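Local coordinates for epidermal growth factor receptor pathway substrate 8-like protein 1 (Mus musculus, PDB 2CY5) that probably binds phosphotyrosine-type peptide motifs through its PTB domain in signal transduction linked to the epidermal growth factor receptor, at residues Gln10-His15 with Glu50-Val55; Leu16-Leu21 with Gln106-Phe111. All blocks are in the same frame, centred on the assembly; numbering follows the deposited sequence.

In the fold
Interactions 1 and 2 share strand 9-20, and each takes up one part of its length. In interaction 1, residues 10-15 pair with strand 49-55. In interaction 2, residues 16-21 pair with strand 108-114. Strand 9-20 therefore lies between these two partners in the sheet. Interaction 1 is partly buried. One face carries polar, largely exposed side chains, linked by an amide-guanidinium hydrogen bond, weaker bonds and a water. The other face is mostly apolar and packs on helix 118-133. Interaction 2 is buried. Phenylalanine and valine side chains fill one of its faces, next to helix 30-42, and its polar face meets the second subunit. The two contacts touch where His15 packs on Phe111.

Interaction 1: Gln10-His15 with Glu50-Val55; sequences QYHVNH and EMLLRV
Arg54 starts with CG trans to its backbone N (chi1 -177°) and bends at chi3, which lays its guanidinium beside the Gln10 side chain. The amide and guanidinium planes are nearly coplanar. Arg54 NH2 reaches Gln10 OE1 at 3.2 Å, close to the line of the amide carbonyl. Arg54 NE adds a weak hydrogen bond to the same oxygen. Glu50, by contrast, runs out straight: CG is anti to N (chi1 -170°) and the chain stays extended beyond it. Its OE2 comes to the edge of the His12 ring, where ND1 gives a weak hydrogen bond of 3.4 Å. Leu52 CD1 sits over one face of that ring, 3.9 Å from its centroid, in a CH-pi contact. A water donates to Asn14 OD1 at 2.8 Å and weakly to Glu50 OE1, while Asn14 ND2 hydrogen-bonds to Gln113 OE1.

The backbones are antiparallel. Tyr11 with Leu53 and Val13 with Met51 are hydrogen-bonded pairs. Their side chains share the other, buried face. There Val13 CG2 lies 4.1 Å from Leu53 CB, and Tyr11 CE1 meets Val55 CG2 at 4.0 Å, near the ring plane. Tyr11 OH hydrogen-bonds to OD2 of Asp125, a calcium-site residue. Helix 118-133 packs on this face, with Ile122 against Tyr11 and Val13, and Ile126 against Val55. Strand 59-63 pairs with 50-55 along the edge turned from 10-15.

Interaction 2: Leu16-Leu21 with Gln106-Phe111; sequences LVTFCL and QPDVHF
Val109 stands on the same face of the sheet as Phe19 and can be followed atom by atom. Its CB lies over one face of the Phe19 ring, 4.0 Å from the centroid, in a CH-pi contact displaced toward the rim. Its CG1, trans to the backbone N (chi1 167°), continues along the ring to Phe19 CZ and CE2. Its CG2 turns the other way and meets Leu21 CG at 3.4 Å, a tight fit. The Phe19 ring is brought over Val109 by a chi1 of 67°, which puts CG between the backbone N and the carbonyl carbon. Phe19 CE2 then meets the edge of the Phe111 ring, 4.0 Å from CE2 of Phe111. Val17 CG1 also touches that edge. Helix 30-42 covers Val17 and Phe19 through Met40. Replacing Phe19 by an alanine would probably leave Val109 CB without its ring and a gap beside Phe111 CE2, with Met40 of helix 30-42 losing a partner too.

The other face is polar. Thr18 OG1 and His110 ND1 share a 2.8 Å hydrogen bond in which either may be the donor. It lies near the imidazole plane, and Thr18 OG1 also bonds to His15 NE2. Thr18 CG2 packs on the same ring, 3.3 Å from His110 CE1. Further along, Asp108 forms a salt bridge with Arg104 of the second subunit, and Cys20 forms a disulfide with Cys20 of the second subunit.

Phe111 O takes a hydrogen bond from Leu16 N at 2.8 Å and a weak one from Val17 N. This is a classic beta bulge. Beyond it the first strand of the domain pairs antiparallel with the last, as is typical of the PTB fold of the PH clan.

Interaction 1: Gln10-His15 with Glu50-Val55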
loop_
_atom_site.group_PDB
_atom_site.type_symbol
_atom_site.label_atom_id
_atom_site.label_comp_id
_atom_site.label_asym_id
_atom_site.label_seq_id
_atom_site.Cartn_x
_atom_site.Cartn_y
_atom_site.Cartn_z
ATOM N N GLN A 10 5.951 -7.549 20.402
ATOM C CA GLN A 10 6.081 -8.191 19.028
ATOM C C GLN A 10 5.623 -9.579 18.966
ATOM O O GLN A 10 5.661 -10.348 19.949
ATOM C CB GLN A 10 7.453 -8.260 18.452
ATOM C CG GLN A 10 8.490 -7.898 19.419
ATOM C CD GLN A 10 9.854 -7.952 18.753
ATOM O OE1 GLN A 10 10.329 -6.945 18.191
ATOM N NE2 GLN A 10 10.437 -9.162 18.730
ATOM N N TYR A 11 5.185 -9.961 17.789
ATOM C CA TYR A 11 4.666 -11.279 17.545
ATOM C C TYR A 11 5.169 -11.768 16.162
ATOM O O TYR A 11 5.385 -10.930 15.203
ATOM C CB TYR A 11 3.162 -11.199 17.430
ATOM C CG TYR A 11 2.596 -10.536 18.629
ATOM C CD1 TYR A 11 2.322 -9.143 18.623
ATOM C CD2 TYR A 11 2.317 -11.288 19.791
ATOM C CE1 TYR A 11 1.757 -8.486 19.745
ATOM C CE2 TYR A 11 1.701 -10.639 20.933
ATOM C CZ TYR A 11 1.421 -9.284 20.898
ATOM O OH TYR A 11 0.822 -8.629 21.893
ATOM N N HIS A 12 5.523 -13.032 16.087
ATOM C CA HIS A 12 5.849 -13.534 14.764
ATOM C C HIS A 12 4.511 -13.968 14.131
ATOM O O HIS A 12 3.671 -14.610 14.802
ATOM C CB HIS A 12 6.749 -14.718 14.830
ATOM C CG HIS A 12 8.136 -14.361 15.269
ATOM N ND1 HIS A 12 9.212 -14.389 14.406
ATOM C CD2 HIS A 12 8.593 -13.877 16.445
ATOM C CE1 HIS A 12 10.267 -13.938 15.045
ATOM N NE2 HIS A 12 9.916 -13.620 16.282
ATOM N N VAL A 13 4.298 -13.581 12.847
ATOM C CA VAL A 13 3.085 -14.025 12.199
ATOM C C VAL A 13 3.476 -14.381 10.758
ATOM O O VAL A 13 4.564 -14.019 10.333
ATOM C CB VAL A 13 2.032 -12.820 12.107
ATOM C CG1 VAL A 13 1.671 -12.351 13.517
ATOM C CG2 VAL A 13 2.646 -11.720 11.303
ATOM N N ASN A 14 2.521 -14.931 10.034
ATOM C CA ASN A 14 2.695 -15.149 8.582
ATOM C C ASN A 14 1.702 -14.219 7.898
ATOM O O ASN A 14 0.475 -14.346 8.055
ATOM C CB ASN A 14 2.237 -16.606 8.244
ATOM C CG ASN A 14 3.347 -17.647 8.626
ATOM O OD1 ASN A 14 4.428 -17.323 8.693
ATOM N ND2 ASN A 14 2.983 -18.821 8.895
ATOM N N HIS A 15 2.199 -13.361 7.061
ATOM C CA HIS A 15 1.212 -12.543 6.315
ATOM C C HIS A 15 0.607 -13.446 5.250
ATOM O O HIS A 15 1.355 -14.219 4.578
ATOM C CB HIS A 15 2.035 -11.396 5.687
ATOM C CG HIS A 15 1.213 -10.657 4.670
ATOM N ND1 HIS A 15 1.229 -10.953 3.297
ATOM C CD2 HIS A 15 0.287 -9.673 4.828
ATOM C CE1 HIS A 15 0.345 -10.180 2.674
ATOM N NE2 HIS A 15 -0.239 -9.386 3.574
ATOM N N GLU A 50 6.664 -15.134 6.453
ATOM C CA GLU A 50 6.848 -14.874 7.875
ATOM C C GLU A 50 7.259 -13.465 8.126
ATOM O O GLU A 50 8.026 -12.885 7.421
ATOM C CB GLU A 50 7.856 -15.894 8.525
ATOM C CG GLU A 50 7.794 -15.713 10.101
ATOM C CD GLU A 50 8.738 -16.721 10.839
ATOM O OE1 GLU A 50 8.531 -17.921 10.571
ATOM O OE2 GLU A 50 9.634 -16.314 11.635
HETATM N N MSE A 51 6.684 -12.838 9.158
HETATM C CA MSE A 51 7.018 -11.461 9.445
HETATM C C MSE A 51 6.899 -11.236 10.951
HETATM O O MSE A 51 6.236 -11.972 11.686
HETATM C CB MSE A 51 5.946 -10.500 8.818
HETATM C CG MSE A 51 6.133 -10.145 7.413
HETATM SE SE MSE A 51 4.651 -8.953 6.869
HETATM C CE MSE A 51 5.334 -9.122 4.976
ATOM N N LEU A 52 7.494 -10.171 11.365
ATOM C CA LEU A 52 7.444 -9.666 12.767
ATOM C C LEU A 52 6.454 -8.530 12.873
ATOM O O LEU A 52 6.674 -7.463 12.305
ATOM C CB LEU A 52 8.765 -9.025 13.127
ATOM C CG LEU A 52 9.211 -9.140 14.580
ATOM C CD1 LEU A 52 8.497 -10.240 15.378
ATOM C CD2 LEU A 52 10.727 -9.437 14.484
ATOM N N LEU A 53 5.383 -8.727 13.645
ATOM C CA LEU A 53 4.366 -7.685 13.806
ATOM C C LEU A 53 4.559 -7.005 15.198
ATOM O O LEU A 53 4.585 -7.684 16.294
ATOM C CB LEU A 53 2.945 -8.304 13.618
ATOM C CG LEU A 53 1.800 -7.261 13.626
ATOM C CD1 LEU A 53 0.396 -7.858 13.230
ATOM C CD2 LEU A 53 1.549 -6.763 15.075
ATOM N N ARG A 54 4.872 -5.725 15.159
ATOM C CA ARG A 54 5.118 -4.957 16.352
ATOM C C ARG A 54 4.048 -3.952 16.717
ATOM O O ARG A 54 3.573 -3.189 15.890
ATOM C CB ARG A 54 6.517 -4.379 16.246
ATOM C CG ARG A 54 6.928 -3.586 17.500
ATOM C CD ARG A 54 8.345 -2.889 17.423
ATOM N NE ARG A 54 9.426 -3.875 17.254
ATOM C CZ ARG A 54 10.666 -3.539 16.845
ATOM N NH1 ARG A 54 10.998 -2.264 16.566
ATOM N NH2 ARG A 54 11.586 -4.470 16.697
ATOM N N VAL A 55 3.462 -4.050 17.948
ATOM C CA VAL A 55 2.429 -3.064 18.332
ATOM C C VAL A 55 3.064 -2.076 19.313
ATOM O O VAL A 55 3.655 -2.528 20.326
ATOM C CB VAL A 55 1.357 -3.798 19.004
ATOM C CG1 VAL A 55 0.233 -2.923 19.329
ATOM C CG2 VAL A 55 0.861 -5.016 18.018
HETATM O O HOH W 1 5.804 -19.542 9.562
#

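Interaction 2: Leu16-Leu21 with Gln106-Phe111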
loop_
_atom_site.group_PDB
_atom_site.type_symbol
_atom_site.label_atom_id
_atom_site.label_comp_id
_atom_site.label_asym_id
_atom_site.label_seq_id
_atom_site.Cartn_x
_atom_site.Cartn_y
_atom_site.Cartn_z
ATOM N N LEU A 16 -0.678 -13.450 5.042
ATOM C CA LEU A 16 -1.252 -14.312 4.028
ATOM C C LEU A 16 -1.622 -13.479 2.772
ATOM O O LEU A 16 -1.283 -13.918 1.716
ATOM C CB LEU A 16 -2.530 -14.935 4.505
ATOM C CG LEU A 16 -2.243 -15.816 5.781
ATOM C CD1 LEU A 16 -3.619 -16.522 6.139
ATOM C CD2 LEU A 16 -1.243 -16.919 5.369
ATOM N N VAL A 17 -2.348 -12.360 2.889
ATOM C CA VAL A 17 -2.768 -11.595 1.671
ATOM C C VAL A 17 -3.215 -10.165 2.128
ATOM O O VAL A 17 -3.546 -9.956 3.334
ATOM C CB VAL A 17 -4.079 -12.337 1.050
ATOM C CG1 VAL A 17 -5.388 -11.964 1.767
ATOM C CG2 VAL A 17 -4.195 -11.865 -0.408
ATOM N N THR A 18 -3.074 -9.163 1.241
ATOM C CA THR A 18 -3.592 -7.839 1.441
ATOM C C THR A 18 -4.410 -7.572 0.152
ATOM O O THR A 18 -3.875 -7.835 -0.996
ATOM C CB THR A 18 -2.491 -6.900 1.524
ATOM O OG1 THR A 18 -1.733 -7.096 2.738
ATOM C CG2 THR A 18 -3.064 -5.437 1.493
ATOM N N PHE A 19 -5.637 -7.105 0.228
ATOM C CA PHE A 19 -6.393 -6.804 -0.972
ATOM C C PHE A 19 -7.235 -5.569 -0.732
ATOM O O PHE A 19 -7.554 -5.258 0.441
ATOM C CB PHE A 19 -7.217 -8.058 -1.426
ATOM C CG PHE A 19 -8.337 -8.478 -0.482
ATOM C CD1 PHE A 19 -9.472 -7.750 -0.373
ATOM C CD2 PHE A 19 -8.163 -9.663 0.287
ATOM C CE1 PHE A 19 -10.526 -8.167 0.535
ATOM C CE2 PHE A 19 -9.181 -10.109 1.193
ATOM C CZ PHE A 19 -10.338 -9.377 1.321
ATOM N N CYS A 20 -7.566 -4.811 -1.784
ATOM C CA CYS A 20 -8.264 -3.508 -1.625
ATOM C C CYS A 20 -9.732 -3.832 -1.466
ATOM O O CYS A 20 -10.268 -4.831 -2.022
ATOM C CB CYS A 20 -8.127 -2.596 -2.988
ATOM S SG CYS A 20 -6.250 -2.592 -3.151
ATOM N N LEU A 21 -10.370 -2.967 -0.761
ATOM C CA LEU A 21 -11.860 -3.109 -0.547
ATOM C C LEU A 21 -12.580 -2.029 -1.306
ATOM O O LEU A 21 -12.420 -0.901 -0.973
ATOM C CB LEU A 21 -12.360 -2.837 0.866
ATOM C CG LEU A 21 -12.171 -3.874 1.868
ATOM C CD1 LEU A 21 -12.792 -3.468 3.157
ATOM C CD2 LEU A 21 -12.915 -5.131 1.361
ATOM N N GLN A 106 -8.885 3.661 -1.471
ATOM C CA GLN A 106 -9.750 2.656 -0.855
ATOM C C GLN A 106 -9.035 2.042 0.342
ATOM O O GLN A 106 -7.799 2.038 0.390
ATOM C CB GLN A 106 -10.007 1.567 -1.846
ATOM C CG GLN A 106 -11.053 2.004 -2.978
ATOM C CD GLN A 106 -11.240 0.965 -4.112
ATOM O OE1 GLN A 106 -10.385 0.012 -4.330
ATOM N NE2 GLN A 106 -12.356 1.168 -4.897
ATOM N N PRO A 107 -9.816 1.484 1.280
ATOM C CA PRO A 107 -9.168 0.840 2.456
ATOM C C PRO A 107 -8.641 -0.551 1.955
ATOM O O PRO A 107 -9.017 -1.055 0.882
ATOM C CB PRO A 107 -10.303 0.519 3.400
ATOM C CG PRO A 107 -11.607 0.944 2.645
ATOM C CD PRO A 107 -11.280 1.647 1.429
ATOM N N ASP A 108 -7.780 -1.181 2.774
ATOM C CA ASP A 108 -7.258 -2.504 2.386
ATOM C C ASP A 108 -7.581 -3.454 3.579
ATOM O O ASP A 108 -7.586 -2.966 4.780
ATOM C CB ASP A 108 -5.734 -2.422 2.394
ATOM C CG ASP A 108 -5.166 -1.480 1.313
ATOM O OD1 ASP A 108 -5.716 -1.725 0.223
ATOM O OD2 ASP A 108 -4.234 -0.611 1.538
ATOM N N VAL A 109 -7.749 -4.725 3.201
ATOM C CA VAL A 109 -7.884 -5.789 4.190
ATOM C C VAL A 109 -6.523 -6.527 4.261
ATOM O O VAL A 109 -6.029 -6.964 3.205
ATOM C CB VAL A 109 -8.946 -6.752 3.746
ATOM C CG1 VAL A 109 -8.842 -8.076 4.645
ATOM C CG2 VAL A 109 -10.298 -5.974 3.826
ATOM N N HIS A 110 -5.935 -6.674 5.438
ATOM C CA HIS A 110 -4.709 -7.466 5.549
ATOM C C HIS A 110 -5.067 -8.764 6.451
ATOM O O HIS A 110 -5.706 -8.645 7.543
ATOM C CB HIS A 110 -3.666 -6.711 6.285
ATOM C CG HIS A 110 -3.297 -5.371 5.695
ATOM N ND1 HIS A 110 -2.346 -5.246 4.698
ATOM C CD2 HIS A 110 -3.767 -4.107 5.939
ATOM C CE1 HIS A 110 -2.274 -3.960 4.342
ATOM N NE2 HIS A 110 -3.126 -3.254 5.065
ATOM N N PHE A 111 -4.695 -9.953 5.991
ATOM C CA PHE A 111 -4.906 -11.169 6.793
ATOM C C PHE A 111 -3.545 -11.743 7.183
ATOM O O PHE A 111 -2.600 -11.911 6.313
ATOM C CB PHE A 111 -5.632 -12.229 5.978
ATOM C CG PHE A 111 -7.106 -12.165 6.031
ATOM C CD1 PHE A 111 -7.787 -12.577 7.127
ATOM C CD2 PHE A 111 -7.814 -11.734 4.901
ATOM C CE1 PHE A 111 -9.185 -12.619 7.150
ATOM C CE2 PHE A 111 -9.233 -11.754 4.877
ATOM C CZ PHE A 111 -9.966 -12.215 6.008
#